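Carbohydrate kinase, pfkB family (Enterococcus faecalis, PDB 3KTN) probably acts as a sugar kinase of the ribokinase (PfkB) family, likely phosphorylating 2-keto-3-deoxygluconate, and binds magnesium. Local coordinates at residues A[9-14]-A[55-60]. Sequence-based numbering, arbitrary orientation.
Sequences GEVMLR and TKLPAN
The flat peptide group between Gly9 and Glu10 presents its carbonyl oxygen to Thr55, whose hydroxyl lies almost straight ahead of the C=O bond: Thr55 OG1 donates a 2.6 Å hydrogen bond to Gly9 O, at a C=O...OG1 angle of 161°. This is the place in the ribokinase fold where the chain leaves strand 4-8 of the large central sheet and crosses to strand 12-16 of the small four-stranded sheet, which in this family serves as the lid. Strand 50-57 runs parallel to strand 4-8, and Gly9 still shares a backbone hydrogen bond with Ile54. Beyond it the two chains part, and a buried water fills in for direct pairing. The water accepts from Val11 N at 3.1 Å and donates to Lys56 O at 2.8 Å. Its second donated bond reaches Thr55 OG1 at 2.7 Å, so that this hydroxyl is both donor and acceptor. Thr55 turns its hydroxyl to both partners because chi1, at -170°, sets OG1 opposite the backbone N, while Thr55 CG2 is left to approach Val11 CG2 at 4.2 Å. Phe113 and Val80 also touch the Thr55 side chain, and Phe33 of the lid sheet packs on Val11. Glu10 starts off away from strand 50-57, and its OE1 forms a salt bridge with Arg108 NE; a sulfate, probably from the crystallisation liquor, lies about 5 Å from the Glu10 side chain. On the apolar side, Leu57 reaches across with one branch: its CD2 methyl sits 4.0 Å from Val11 CB, on the side of CB that carries its hydrogen, broadly opposite the bond to CA, with CG1 and CG2 both a little farther off.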
# COMPACT_ATOMS: atom_id res chain seq x y z
N GLY A 9 6.56 -18.60 27.27
CA GLY A 9 6.98 -17.24 27.01
C GLY A 9 5.91 -16.22 26.70
O GLY A 9 4.72 -16.41 26.92
N GLU A 10 6.39 -15.11 26.14
CA GLU A 10 5.57 -13.96 25.81
C GLU A 10 5.33 -13.72 24.32
O GLU A 10 6.20 -13.98 23.48
CB GLU A 10 6.26 -12.74 26.41
CG GLU A 10 5.65 -11.40 26.12
CD GLU A 10 6.67 -10.29 26.31
OE1 GLU A 10 6.33 -9.23 26.88
OE2 GLU A 10 7.83 -10.48 25.87
N VAL A 11 4.13 -13.24 24.00
CA VAL A 11 3.76 -12.89 22.63
C VAL A 11 3.68 -11.37 22.64
O VAL A 11 3.05 -10.79 23.53
CB VAL A 11 2.37 -13.41 22.23
CG1 VAL A 11 1.94 -12.76 20.91
CG2 VAL A 11 2.38 -14.92 22.09
N MSE A 12 4.31 -10.73 21.67
CA MSE A 12 4.27 -9.27 21.56
C MSE A 12 3.86 -8.83 20.16
O MSE A 12 4.05 -9.56 19.18
CB MSE A 12 5.65 -8.66 21.85
CG MSE A 12 6.02 -8.52 23.31
SE MSE A 12 7.56 -7.34 23.50
CE MSE A 12 6.64 -5.68 23.82
N LEU A 13 3.31 -7.62 20.08
CA LEU A 13 2.92 -7.03 18.81
C LEU A 13 4.10 -6.19 18.36
O LEU A 13 4.64 -5.42 19.14
CB LEU A 13 1.73 -6.09 18.99
CG LEU A 13 0.27 -6.55 19.01
CD1 LEU A 13 0.14 -7.89 19.66
CD2 LEU A 13 -0.55 -5.49 19.75
N ARG A 14 4.52 -6.34 17.10
CA ARG A 14 5.59 -5.52 16.57
C ARG A 14 5.00 -4.67 15.46
O ARG A 14 4.33 -5.19 14.56
CB ARG A 14 6.74 -6.36 15.99
CG ARG A 14 7.76 -5.48 15.25
CD ARG A 14 8.90 -6.29 14.63
NE ARG A 14 9.53 -5.54 13.54
CZ ARG A 14 10.65 -5.90 12.94
NH1 ARG A 14 11.29 -7.01 13.31
NH2 ARG A 14 11.15 -5.16 11.95
N THR A 55 1.44 -19.89 27.06
CA THR A 55 1.35 -18.48 27.40
C THR A 55 -0.12 -18.12 27.51
O THR A 55 -0.99 -18.99 27.46
CB THR A 55 1.99 -17.62 26.28
OG1 THR A 55 2.11 -16.25 26.71
CG2 THR A 55 1.12 -17.67 25.03
N LYS A 56 -0.41 -16.83 27.66
CA LYS A 56 -1.79 -16.36 27.74
C LYS A 56 -1.99 -15.22 26.75
O LYS A 56 -1.06 -14.46 26.46
CB LYS A 56 -2.13 -15.82 29.14
CG LYS A 56 -1.99 -16.82 30.29
CD LYS A 56 -2.99 -17.96 30.19
CE LYS A 56 -2.86 -18.89 31.40
NZ LYS A 56 -3.58 -20.18 31.20
N LEU A 57 -3.21 -15.11 26.24
CA LEU A 57 -3.59 -14.03 25.33
C LEU A 57 -4.98 -13.60 25.75
O LEU A 57 -5.79 -14.43 26.16
CB LEU A 57 -3.59 -14.51 23.87
CG LEU A 57 -2.20 -14.63 23.22
CD1 LEU A 57 -2.32 -15.15 21.79
CD2 LEU A 57 -1.52 -13.28 23.24
N PRO A 58 -5.28 -12.30 25.66
CA PRO A 58 -6.60 -11.82 26.06
C PRO A 58 -7.70 -12.41 25.20
O PRO A 58 -7.49 -12.71 24.02
CB PRO A 58 -6.48 -10.31 25.89
CG PRO A 58 -5.54 -10.19 24.73
CD PRO A 58 -4.48 -11.20 25.08
N ALA A 59 -8.87 -12.58 25.80
CA ALA A 59 -10.01 -13.13 25.09
C ALA A 59 -10.72 -11.99 24.35
O ALA A 59 -11.80 -11.56 24.75
CB ALA A 59 -10.99 -13.82 26.06
N ASN A 60 -10.08 -11.48 23.31
CA ASN A 60 -10.67 -10.44 22.49
C ASN A 60 -10.18 -10.66 21.06
O ASN A 60 -9.39 -11.58 20.81
CB ASN A 60 -10.33 -9.03 23.01
CG ASN A 60 -8.84 -8.72 22.99
OD1 ASN A 60 -8.11 -9.16 22.11
ND2 ASN A 60 -8.39 -7.94 23.97
O HOH W 1 1.55 -13.84 25.56